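Local coordinates for arsenite methyltransferase (Chlamydomonas reinhardtii, PDB 5EVJ), which transfers methyl groups from S-adenosyl-L-methionine to trivalent arsenic, probably giving mono-, di- and trimethylated arsenic products, at residues A[54-59]-A[102-107]; A[61-66]-A[97-102]; A[77-82]-A[330-335]; A[86-91]-A[186-191]; A[310-313]-A[317-320]. The protein carries 15 engineered substitutions. All blocks are in the same frame, centred on the assembly; numbering follows the deposited sequence.

How the contacts relate
From the N terminus, the helix carrying 54-59 opens a loop that contact 1 closes on the end of helix 96-104, and contact 2 lies wholly within that loop, joining 61-66 to the same helix; the two contacts share A102. Contact 3 starts inside both loops, at 77-82, and closes only at 330-335, so it crosses them; contact 4, from strand 86-90 to 186-191, crosses them too but is enclosed by contact 3. Contact 5, between two strands close in sequence but in different sheets, is also enclosed by contact 3 and comes after contact 4. Contacts 1, 2 and 4 build layers around the methyltransferase sheet, contact 3 ties that part to the C-terminal region, and contact 5 lies in the latter.

Contact 1. Residues A[54-59]-A[102-107]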
# COMPACT_ATOMS: atom_id res chain seq x y z
N PRO A 54 14.18 -4.70 -8.76
CA PRO A 54 15.32 -5.62 -8.47
C PRO A 54 15.46 -6.03 -6.99
O PRO A 54 15.58 -7.23 -6.71
CB PRO A 54 16.57 -4.83 -8.90
CG PRO A 54 16.06 -3.53 -9.47
CD PRO A 54 14.57 -3.62 -9.68
N ALA A 55 15.42 -5.06 -6.07
CA ALA A 55 15.44 -5.36 -4.61
C ALA A 55 14.37 -6.40 -4.20
O ALA A 55 14.69 -7.32 -3.49
CB ALA A 55 15.39 -4.10 -3.73
N VAL A 56 13.15 -6.29 -4.71
CA VAL A 56 12.11 -7.25 -4.41
C VAL A 56 12.40 -8.63 -5.01
O VAL A 56 12.25 -9.63 -4.30
CB VAL A 56 10.72 -6.73 -4.82
CG1 VAL A 56 9.63 -7.80 -4.62
CG2 VAL A 56 10.38 -5.44 -4.05
N ARG A 57 12.79 -8.69 -6.29
CA ARG A 57 13.23 -9.98 -6.89
C ARG A 57 14.39 -10.61 -6.11
O ARG A 57 14.34 -11.80 -5.80
CB ARG A 57 13.61 -9.86 -8.40
CG ARG A 57 12.44 -9.55 -9.36
CD ARG A 57 12.81 -9.54 -10.86
NE ARG A 57 13.49 -8.32 -11.32
CZ ARG A 57 14.81 -8.18 -11.42
NH1 ARG A 57 15.34 -7.02 -11.83
NH2 ARG A 57 15.64 -9.18 -11.09
N ALA A 58 15.44 -9.83 -5.80
CA ALA A 58 16.59 -10.31 -5.01
C ALA A 58 16.11 -10.93 -3.69
O ALA A 58 16.53 -12.01 -3.31
CB ALA A 58 17.58 -9.17 -4.73
N ALA A 59 15.20 -10.25 -3.00
CA ALA A 59 14.71 -10.66 -1.68
C ALA A 59 13.84 -11.92 -1.81
O ALA A 59 13.95 -12.83 -0.99
CB ALA A 59 13.93 -9.51 -1.01
N ALA A 102 10.58 -7.86 5.82
CA ALA A 102 11.46 -8.14 6.93
C ALA A 102 12.88 -7.89 6.43
O ALA A 102 13.69 -7.32 7.13
CB ALA A 102 11.30 -9.57 7.36
N LYS A 103 13.15 -8.26 5.19
CA LYS A 103 14.46 -7.93 4.61
C LYS A 103 14.63 -6.45 4.33
O LYS A 103 15.65 -5.81 4.67
CB LYS A 103 14.68 -8.67 3.31
CG LYS A 103 16.02 -8.21 2.73
CD LYS A 103 16.42 -8.91 1.45
CE LYS A 103 17.89 -8.62 1.12
NZ LYS A 103 18.15 -7.14 1.02
N LEU A 104 13.63 -5.88 3.66
CA LEU A 104 13.86 -4.52 3.15
C LEU A 104 13.85 -3.49 4.22
O LEU A 104 14.34 -2.37 3.98
CB LEU A 104 12.86 -4.14 2.00
CG LEU A 104 13.10 -4.89 0.68
CD1 LEU A 104 12.11 -4.38 -0.34
CD2 LEU A 104 14.52 -4.67 0.20
N VAL A 105 13.24 -3.79 5.38
CA VAL A 105 13.38 -2.84 6.49
C VAL A 105 14.68 -2.96 7.26
O VAL A 105 14.92 -2.15 8.23
CB VAL A 105 12.25 -2.91 7.54
CG1 VAL A 105 10.92 -2.65 6.85
CG2 VAL A 105 12.26 -4.26 8.26
N GLY A 106 15.52 -3.94 6.89
CA GLY A 106 16.74 -4.12 7.71
C GLY A 106 16.54 -4.69 9.12
O GLY A 106 15.40 -4.91 9.62
N GLU A 107 17.66 -4.92 9.77
CA GLU A 107 17.66 -5.58 11.08
C GLU A 107 17.02 -4.74 12.15
O GLU A 107 16.45 -5.25 13.07
CB GLU A 107 19.10 -5.92 11.45
CG GLU A 107 19.21 -6.79 12.69
CD GLU A 107 20.52 -7.55 12.75
OE1 GLU A 107 21.47 -7.16 12.04
OE2 GLU A 107 20.59 -8.54 13.51
O HOH W 1 16.84 -7.02 -1.75
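A59 and A55 of helix 54-61 rest on K103 and L104 at the C-terminal end of helix 96-104, the helix that follows the first strand of the Rossmann-like methyltransferase fold. The two methyl groups meet quite different side chains. A59 CB touches the aliphatic stem of the lysine, 3.6 Å from K103 CD. Next to it the fork of L104 divides its two methyls between neighbouring residues: L104 CD2 lies 4.1 Å from A55 CB, and L104 CD1 lies 4.2 Å from V56 CG2. L104 thus takes the middle of the interface, and small alanines let the helices approach to 6.9 Å between A59 CA and K103 CA.

K103 runs with CG anti to the backbone N (chi1 177°) and stays extended as far as CE, which brings CD onto A59 CB; a bend at chi4 (-57°) then turns the ammonium group toward a water. Helix 96-104 ends just beyond. G106 leaves helical geometry with positive phi, and its N bonds back to K103 O, fixing the turn beside the lysine. Farther out, V105 forms backbone bonds with G84, A102 O is held by Y138 OH and N142 ND2, and E107 OE2 receives G139 N, so the helix end is also tied to other parts of the domain. The polar link between the helices is water-mediated: the water gives a proton to A55 O at 2.8 Å and accepts from K103 NZ at 3.1 Å.

Contact 2. Residues A[61-66]-A[97-102]. Engineered in segment 97-102: A98 (natural residue Cys).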
# COMPACT_ATOMS: atom_id res chain seq x y z
N ALA A 61 14.21 -14.28 -4.16
CA ALA A 61 15.04 -15.46 -4.46
C ALA A 61 15.28 -16.30 -3.19
O ALA A 61 15.30 -17.52 -3.26
CB ALA A 61 16.37 -15.05 -5.08
N ASP A 62 15.40 -15.62 -2.05
CA ASP A 62 15.85 -16.20 -0.79
C ASP A 62 14.77 -16.52 0.21
O ASP A 62 15.12 -16.79 1.33
CB ASP A 62 16.77 -15.21 -0.07
CG ASP A 62 18.13 -15.10 -0.68
OD1 ASP A 62 18.62 -16.09 -1.24
OD2 ASP A 62 18.74 -14.03 -0.58
N VAL A 63 13.49 -16.39 -0.16
CA VAL A 63 12.35 -16.67 0.69
C VAL A 63 12.05 -18.17 0.52
O VAL A 63 12.02 -18.66 -0.60
CB VAL A 63 11.11 -15.83 0.21
CG1 VAL A 63 9.80 -16.29 0.84
CG2 VAL A 63 11.30 -14.32 0.46
N PRO A 64 11.78 -18.89 1.63
CA PRO A 64 11.54 -20.33 1.55
C PRO A 64 10.46 -20.64 0.54
O PRO A 64 9.33 -20.16 0.68
CB PRO A 64 11.00 -20.68 2.95
CG PRO A 64 11.46 -19.58 3.83
CD PRO A 64 11.60 -18.35 2.99
N THR A 65 10.81 -21.45 -0.44
CA THR A 65 9.88 -21.95 -1.45
C THR A 65 8.44 -22.17 -0.93
O THR A 65 7.45 -21.77 -1.57
CB THR A 65 10.42 -23.28 -2.03
OG1 THR A 65 11.64 -23.03 -2.74
CG2 THR A 65 9.42 -23.85 -3.01
N GLU A 66 8.33 -22.80 0.24
CA GLU A 66 7.02 -23.16 0.77
C GLU A 66 6.29 -21.89 1.20
O GLU A 66 5.06 -21.83 1.17
CB GLU A 66 7.18 -24.09 1.97
CG GLU A 66 5.84 -24.72 2.36
CD GLU A 66 5.74 -25.11 3.83
OE1 GLU A 66 6.52 -24.58 4.67
OE2 GLU A 66 4.86 -25.93 4.15
N ASP A 97 5.00 -11.71 1.61
CA ASP A 97 5.19 -10.23 1.61
C ASP A 97 5.86 -9.79 2.92
O ASP A 97 6.67 -8.87 2.93
CB ASP A 97 3.86 -9.42 1.32
CG ASP A 97 3.35 -9.59 -0.15
OD1 ASP A 97 4.14 -10.01 -1.05
OD2 ASP A 97 2.17 -9.27 -0.43
N ALA A 98 5.55 -10.46 4.01
CA ALA A 98 6.18 -10.11 5.30
C ALA A 98 7.66 -10.48 5.27
O ALA A 98 8.50 -9.76 5.84
CB ALA A 98 5.45 -10.78 6.44
N TYR A 99 8.00 -11.56 4.55
CA TYR A 99 9.41 -11.98 4.49
C TYR A 99 10.18 -11.00 3.67
O TYR A 99 11.25 -10.57 4.04
CB TYR A 99 9.52 -13.37 3.87
CG TYR A 99 9.37 -14.51 4.89
CD1 TYR A 99 8.34 -14.50 5.83
CD2 TYR A 99 10.25 -15.60 4.91
CE1 TYR A 99 8.17 -15.53 6.76
CE2 TYR A 99 10.07 -16.67 5.84
CZ TYR A 99 9.05 -16.60 6.77
OH TYR A 99 8.86 -17.61 7.70
N VAL A 100 9.58 -10.54 2.58
CA VAL A 100 10.22 -9.56 1.78
C VAL A 100 10.39 -8.27 2.56
O VAL A 100 11.45 -7.63 2.51
CB VAL A 100 9.41 -9.28 0.51
CG1 VAL A 100 10.01 -8.08 -0.23
CG2 VAL A 100 9.38 -10.56 -0.32
N ALA A 101 9.35 -7.86 3.27
CA ALA A 101 9.48 -6.60 4.03
C ALA A 101 10.57 -6.71 5.14
O ALA A 101 11.37 -5.77 5.38
CB ALA A 101 8.13 -6.26 4.62
N ALA A 102 10.58 -7.86 5.82
CA ALA A 102 11.46 -8.14 6.93
C ALA A 102 12.88 -7.89 6.43
O ALA A 102 13.69 -7.32 7.13
CB ALA A 102 11.30 -9.57 7.36
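Apolar contacts carry the join between V63 and Y99. V63 CG2 sits 4.0 Å from Y99 CB and also reaches V100 CG2 at 4.3 Å, so one methyl bridges neighbouring side chains of helix 96-104. Around the aromatic ring the other V63 branch, CG1, lies near Y99 CD2, while the P64 ring crosses the tyrosine at about a right angle, P64 CD 3.6 Å from Y99 CD2 and P64 CG 3.8 Å from Y99 CE2. Y99 CG is placed beside the backbone N (chi1 -87°), which sends the ring out toward V63 and P64.

Hydrogen bonds hold the tyrosine from elsewhere: Y99 OH bonds to A124 O, and Y99 O to Y131 OH. Separately, the Y131 ring meets the Y99 ring, their planes about 30° apart. With an alanine here, P64 would probably face a gap and A124 O would lose its hydroxyl partner. Helix 96-104 follows strand 86-90 in the strand-turn-helix order of Rossmann-like methyltransferases, and the 61-66 linker packs against this helix after the first strand.

Contact 3. Residues A[77-82]-A[330-335]. Engineered in segment 330-335: Y332 (natural residue Trp).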
# COMPACT_ATOMS: atom_id res chain seq x y z
N PRO A 77 3.38 -5.31 -3.14
CA PRO A 77 3.15 -4.05 -2.50
C PRO A 77 4.12 -3.70 -1.34
O PRO A 77 3.66 -3.17 -0.36
CB PRO A 77 1.77 -4.25 -1.86
CG PRO A 77 1.84 -5.65 -1.35
CD PRO A 77 2.58 -6.37 -2.49
N ILE A 78 5.42 -3.94 -1.44
CA ILE A 78 6.35 -3.38 -0.42
C ILE A 78 6.97 -2.12 -1.02
O ILE A 78 7.55 -2.23 -2.07
CB ILE A 78 7.51 -4.35 -0.01
CG1 ILE A 78 6.97 -5.66 0.61
CG2 ILE A 78 8.46 -3.68 0.98
CD1 ILE A 78 6.59 -6.73 -0.42
N PRO A 79 6.84 -0.95 -0.37
CA PRO A 79 7.35 0.27 -0.96
C PRO A 79 8.83 0.34 -0.75
O PRO A 79 9.32 -0.23 0.24
CB PRO A 79 6.73 1.40 -0.13
CG PRO A 79 5.99 0.77 0.97
CD PRO A 79 5.98 -0.72 0.79
N ALA A 80 9.52 1.06 -1.64
CA ALA A 80 10.95 1.38 -1.44
C ALA A 80 11.03 2.38 -0.28
O ALA A 80 10.05 2.97 0.12
CB ALA A 80 11.52 1.99 -2.73
N GLY A 81 12.20 2.61 0.26
CA GLY A 81 12.37 3.66 1.30
C GLY A 81 12.03 3.38 2.75
O GLY A 81 11.88 4.36 3.56
N ILE A 82 11.96 2.10 3.13
CA ILE A 82 11.43 1.72 4.45
C ILE A 82 12.49 1.16 5.43
O ILE A 82 12.16 0.50 6.37
CB ILE A 82 10.24 0.67 4.35
CG1 ILE A 82 10.72 -0.66 3.80
CG2 ILE A 82 9.09 1.19 3.50
CD1 ILE A 82 9.56 -1.66 3.58
N GLU A 330 6.92 15.28 4.44
CA GLU A 330 6.38 15.39 5.83
C GLU A 330 6.04 13.99 6.26
O GLU A 330 5.53 13.81 7.31
CB GLU A 330 5.08 16.26 5.92
CG GLU A 330 5.26 17.80 5.98
CD GLU A 330 4.06 18.59 5.37
OE1 GLU A 330 2.91 18.26 5.69
OE2 GLU A 330 4.22 19.53 4.52
N SER A 331 6.30 13.03 5.41
CA SER A 331 6.12 11.63 5.68
C SER A 331 7.45 10.95 6.02
O SER A 331 8.49 11.59 6.24
CB SER A 331 5.59 10.97 4.43
OG SER A 331 6.64 10.89 3.41
N TYR A 332 7.43 9.62 5.98
CA TYR A 332 8.62 8.83 6.28
C TYR A 332 9.61 8.96 5.16
O TYR A 332 10.75 8.54 5.31
CB TYR A 332 8.27 7.35 6.44
CG TYR A 332 7.78 6.66 5.19
CD1 TYR A 332 6.41 6.66 4.84
CD2 TYR A 332 8.67 5.92 4.38
CE1 TYR A 332 5.95 5.97 3.72
CE2 TYR A 332 8.22 5.27 3.30
CZ TYR A 332 6.86 5.31 2.95
OH TYR A 332 6.46 4.61 1.83
N LEU A 333 9.17 9.52 4.04
CA LEU A 333 10.04 9.62 2.86
C LEU A 333 10.85 10.89 2.98
O LEU A 333 11.73 11.10 2.19
CB LEU A 333 9.24 9.71 1.58
CG LEU A 333 8.42 8.54 1.09
CD1 LEU A 333 7.40 8.96 0.01
CD2 LEU A 333 9.35 7.39 0.62
N ALA A 334 10.53 11.76 3.94
CA ALA A 334 11.05 13.10 3.95
C ALA A 334 12.59 13.30 3.98
O ALA A 334 13.07 14.37 3.47
CB ALA A 334 10.47 13.90 5.08
N PRO A 335 13.32 12.39 4.66
CA PRO A 335 14.78 12.58 4.69
C PRO A 335 15.38 12.62 3.24
O PRO A 335 16.49 13.09 3.05
CB PRO A 335 15.30 11.31 5.40
CG PRO A 335 14.12 10.87 6.26
CD PRO A 335 12.91 11.17 5.40
O HOH W 2 12.51 6.75 3.52
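The Y332 ring, engineered from tryptophan, receives the backbone oxygen of G81 at its edge and in its plane, G81 O lying 3.7 Å from Y332 CD2. Over the rim of one face lies L333 CG, 3.9 Å above the plane of the Y332 ring. I82 runs alongside the tyrosine and brings I82 CG2 to 4.2 Å from Y332 CE2 in an oblique approach. At the far end P79 crosses at about a right angle, with P79 CB 3.8 Å from Y332 OH; that hydroxyl finds its hydrogen-bonding partner in E194 OE1. Strand 266-274, through R272 and F274, and L165 of strand 163-169 pack around the same side chain.

Y332 CG stands between the backbone N and the carbonyl carbon (chi1 66°), a fold-back that turns the ring toward the 77-82 loop. The local backbone is a type I turn from S331 to A334, reinforced by an ST turn in which S331 OG accepts L333 N at 2.9 Å and 162°; the same OG also bonds to M327 O, tying the turn to the end of helix 322-329. Across the contact G81 has positive phi, and a CB placed on it would come within 3.3 Å of L333 CD2, so the close approach depends on its bare backbone.

This contact joins the loop before strand 86-90 to the C-terminal region. Direct contact across it is van der Waals in kind, with a carbonyl oxygen beside the CD2-CE2 edge of the ring. The hydroxyl is held by E194 OE1, so the ring's orientation probably owes more to E194 and the turn than to the loop.

Contact 4. Residues A[86-91]-A[186-191]; sequences RVLDLG and YRVLAP
L88 and V188 meet methyl to methyl, L88 CD2 lying 3.8 Å from V188 CG2, where strand 86-90 of the Rossmann-like sheet is covered by the last turn of helix 178-188. The two side chains cross at about a right angle, and their backbones stay well apart, 8.9 Å between L88 CA and V188 CA, so the side chains alone span the gap. L88 points toward the helix, and with CG anti to the backbone N (chi1 178°) it presents CD2 to V188. V188 has chi1 -55°, putting CG2 in the crowded position between backbone N and carbonyl carbon, from where it takes the contact. L153 and L158 close in on L88, joined by T112, V114 and F163 of the neighbouring strands.

R86, two residues earlier on the same face of the strand, adds a looser touch: the edge of its guanidinium reaches past A190, with R86 NH2 4.4 Å from A190 CB. On the other face of the strand D89 packs on D97 and A98 of helix 96-104. Strand 86-90 is therefore sandwiched between helices, as expected in the parallel part of a Rossmann-like sheet.

Where helix 178-188 gives way to strand 189-190, K275 NZ bonds to Y186 O and L189 O, and R187 forms salt bridges to E184 and D160, which secures the covering segment. The chemistry is thus divided: greasy branches fill the seam between helix and sheet, and the charged groups that fix the helix end find their mates away from strand 86-90.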
# COMPACT_ATOMS: atom_id res chain seq x y z
N ARG A 86 8.56 0.33 10.99
CA ARG A 86 7.66 -0.76 11.44
C ARG A 86 6.50 -0.92 10.46
O ARG A 86 5.79 0.06 10.16
CB ARG A 86 7.16 -0.46 12.84
CG ARG A 86 8.34 -0.15 13.82
CD ARG A 86 7.88 0.53 15.12
NE ARG A 86 6.94 1.62 14.78
CZ ARG A 86 6.85 2.84 15.33
NH1 ARG A 86 7.66 3.24 16.32
NH2 ARG A 86 5.96 3.69 14.88
N VAL A 87 6.30 -2.16 10.00
CA VAL A 87 5.40 -2.47 8.99
C VAL A 87 4.38 -3.45 9.47
O VAL A 87 4.72 -4.47 10.04
CB VAL A 87 6.17 -3.16 7.84
CG1 VAL A 87 5.22 -3.68 6.76
CG2 VAL A 87 7.20 -2.20 7.25
N LEU A 88 3.12 -3.20 9.15
CA LEU A 88 2.02 -4.13 9.41
C LEU A 88 1.54 -4.70 8.09
O LEU A 88 1.21 -3.97 7.16
CB LEU A 88 0.89 -3.38 10.12
CG LEU A 88 -0.38 -4.19 10.42
CD1 LEU A 88 -0.06 -5.38 11.37
CD2 LEU A 88 -1.39 -3.25 11.05
N ASP A 89 1.52 -6.03 7.98
CA ASP A 89 1.15 -6.71 6.79
C ASP A 89 -0.20 -7.35 7.08
O ASP A 89 -0.32 -8.24 7.94
CB ASP A 89 2.20 -7.76 6.46
CG ASP A 89 1.91 -8.49 5.15
OD1 ASP A 89 1.31 -7.85 4.28
OD2 ASP A 89 2.24 -9.70 4.97
N LEU A 90 -1.24 -6.81 6.45
CA LEU A 90 -2.61 -7.29 6.65
C LEU A 90 -2.90 -8.50 5.76
O LEU A 90 -2.85 -8.38 4.58
CB LEU A 90 -3.62 -6.22 6.29
CG LEU A 90 -3.67 -4.91 7.11
CD1 LEU A 90 -4.83 -4.10 6.55
CD2 LEU A 90 -3.85 -5.10 8.61
N GLY A 91 -3.19 -9.66 6.34
CA GLY A 91 -3.56 -10.86 5.59
C GLY A 91 -2.29 -11.51 5.15
O GLY A 91 -2.12 -11.82 3.99
N TYR A 186 -5.87 3.25 9.40
CA TYR A 186 -5.71 4.65 9.72
C TYR A 186 -5.32 4.86 11.21
O TYR A 186 -4.48 5.75 11.53
CB TYR A 186 -6.96 5.47 9.35
CG TYR A 186 -6.70 6.94 9.44
CD1 TYR A 186 -6.85 7.66 10.68
CD2 TYR A 186 -6.25 7.63 8.32
CE1 TYR A 186 -6.60 9.04 10.75
CE2 TYR A 186 -6.01 9.00 8.38
CZ TYR A 186 -6.17 9.69 9.59
OH TYR A 186 -5.87 11.04 9.57
N ARG A 187 -5.93 4.07 12.10
CA ARG A 187 -5.72 4.27 13.54
C ARG A 187 -4.32 3.80 13.93
O ARG A 187 -3.67 4.45 14.72
CB ARG A 187 -6.79 3.51 14.35
CG ARG A 187 -6.65 3.59 15.89
CD ARG A 187 -7.67 2.66 16.69
NE ARG A 187 -7.53 1.24 16.33
CZ ARG A 187 -6.55 0.45 16.78
NH1 ARG A 187 -6.45 -0.82 16.39
NH2 ARG A 187 -5.66 0.93 17.65
N VAL A 188 -3.88 2.66 13.41
CA VAL A 188 -2.57 2.15 13.82
C VAL A 188 -1.35 2.84 13.13
O VAL A 188 -0.18 2.62 13.56
CB VAL A 188 -2.48 0.61 13.64
CG1 VAL A 188 -3.64 -0.14 14.37
CG2 VAL A 188 -2.36 0.26 12.17
N LEU A 189 -1.61 3.69 12.13
CA LEU A 189 -0.53 4.46 11.47
C LEU A 189 -0.11 5.63 12.33
O LEU A 189 -0.92 6.38 12.89
CB LEU A 189 -0.98 5.00 10.08
CG LEU A 189 -0.97 3.93 8.97
CD1 LEU A 189 -1.69 4.42 7.73
CD2 LEU A 189 0.48 3.50 8.69
N ALA A 190 1.19 5.80 12.41
CA ALA A 190 1.73 6.97 13.00
C ALA A 190 1.66 8.13 12.00
O ALA A 190 1.65 7.94 10.82
CB ALA A 190 3.19 6.72 13.35
N PRO A 191 1.66 9.35 12.49
CA PRO A 191 1.75 10.46 11.53
C PRO A 191 2.89 10.30 10.53
O PRO A 191 3.99 9.79 10.87
CB PRO A 191 1.95 11.69 12.40
CG PRO A 191 1.49 11.26 13.80
CD PRO A 191 1.46 9.76 13.90

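Contact 5. Residues A[310-313]-A[317-320]; sequences HRFV and PMLV
Strands 310-313 and 318-320 run roughly antiparallel, 145° between their directions and 9.5 Å apart at closest approach of their axes, and each takes its backbone partners from a different sheet: F312 pairs with Y304, M318 with A291. What joins them is a Met-aromatic contact. The sulfur of M318 lies obliquely off the F312 ring, M318 SD 4.2 Å from the ring centroid and 31° from its normal, with F312 CE2 the nearest ring carbon to SD at 3.6 Å. M318 and F312 cross at about a right angle.

M318 is extended throughout, CG anti to the backbone N (chi1 159°), so the thioether spans the space between the sheets and its terminal methyl reaches H310. F312 CG lies anti to its carbonyl carbon, which brings the ring to the sulfur. V320 adds a branch at the phenyl edge, with V320 CG1 near the ring plane and 4.2 Å from F312 CE2. The same aromatic ring meets F337 edge to face and packs against T324 and V328 of helix 322-329 as well as A291 and Y293, so F312 is a buried hub at the corner between the two sheets and the helix.

H310 is steadied on its polar side by D307, whose OD1 bonds to H310 ND1, while CD2 is the imidazole atom nearest the methionine. R311 points away from 317-320, and its ion pair with D305 is long and weak. A three-residue connection links the strands, in the C-terminal region beyond the methyltransferase sheet. The outermost touch of the methionine is made by M318 CE, which approaches the imidazole obliquely, 3.6 Å from H310 CD2.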
# COMPACT_ATOMS: atom_id res chain seq x y z
N HIS A 310 3.54 11.64 -10.78
CA HIS A 310 4.60 12.42 -10.11
C HIS A 310 5.88 11.64 -10.07
O HIS A 310 6.09 10.83 -9.16
CB HIS A 310 4.21 12.82 -8.67
CG HIS A 310 2.99 13.68 -8.59
ND1 HIS A 310 1.71 13.17 -8.65
CD2 HIS A 310 2.85 15.03 -8.46
CE1 HIS A 310 0.84 14.15 -8.54
NE2 HIS A 310 1.51 15.30 -8.43
N ARG A 311 6.73 11.90 -11.04
CA ARG A 311 8.06 11.32 -11.09
C ARG A 311 9.07 12.42 -10.82
O ARG A 311 9.04 13.42 -11.50
CB ARG A 311 8.30 10.71 -12.47
CG ARG A 311 9.73 10.27 -12.74
CD ARG A 311 9.69 9.43 -14.00
NE ARG A 311 10.62 8.32 -13.94
CZ ARG A 311 11.91 8.40 -14.29
NH1 ARG A 311 12.43 9.57 -14.74
NH2 ARG A 311 12.69 7.31 -14.18
N PHE A 312 9.94 12.22 -9.84
CA PHE A 312 10.92 13.17 -9.41
C PHE A 312 12.25 12.69 -9.88
O PHE A 312 12.69 11.53 -9.56
CB PHE A 312 11.03 13.24 -7.88
CG PHE A 312 9.83 13.82 -7.24
CD1 PHE A 312 8.70 13.02 -6.97
CD2 PHE A 312 9.78 15.21 -7.00
CE1 PHE A 312 7.57 13.58 -6.45
CE2 PHE A 312 8.61 15.78 -6.50
CZ PHE A 312 7.52 14.96 -6.21
N VAL A 313 12.93 13.59 -10.58
CA VAL A 313 14.24 13.26 -11.06
C VAL A 313 15.21 13.82 -10.03
O VAL A 313 15.08 14.98 -9.52
CB VAL A 313 14.44 13.80 -12.48
CG1 VAL A 313 15.86 13.52 -12.99
CG2 VAL A 313 13.41 13.15 -13.44
N PRO A 317 14.42 20.32 -9.28
CA PRO A 317 13.26 20.82 -8.57
C PRO A 317 11.93 20.79 -9.36
O PRO A 317 11.91 20.96 -10.58
CB PRO A 317 13.67 22.25 -8.19
CG PRO A 317 14.58 22.61 -9.37
CD PRO A 317 15.45 21.37 -9.50
N MET A 318 10.82 20.53 -8.67
CA MET A 318 9.51 20.57 -9.30
C MET A 318 8.48 21.28 -8.41
O MET A 318 8.44 21.14 -7.12
CB MET A 318 9.12 19.14 -9.68
CG MET A 318 7.63 18.84 -9.89
SD MET A 318 7.33 17.04 -9.66
CE MET A 318 5.59 16.81 -10.01
N LEU A 319 7.66 22.09 -9.08
CA LEU A 319 6.49 22.72 -8.41
C LEU A 319 5.50 21.62 -7.99
O LEU A 319 5.20 20.68 -8.78
CB LEU A 319 5.79 23.77 -9.30
CG LEU A 319 6.62 24.96 -9.90
CD1 LEU A 319 5.87 25.89 -10.86
CD2 LEU A 319 7.22 25.80 -8.84
N VAL A 320 5.03 21.74 -6.75
CA VAL A 320 4.08 20.78 -6.25
C VAL A 320 2.96 21.41 -5.48
O VAL A 320 3.08 22.56 -4.94
CB VAL A 320 4.75 19.71 -5.34
CG1 VAL A 320 5.66 18.82 -6.16
CG2 VAL A 320 5.47 20.37 -4.16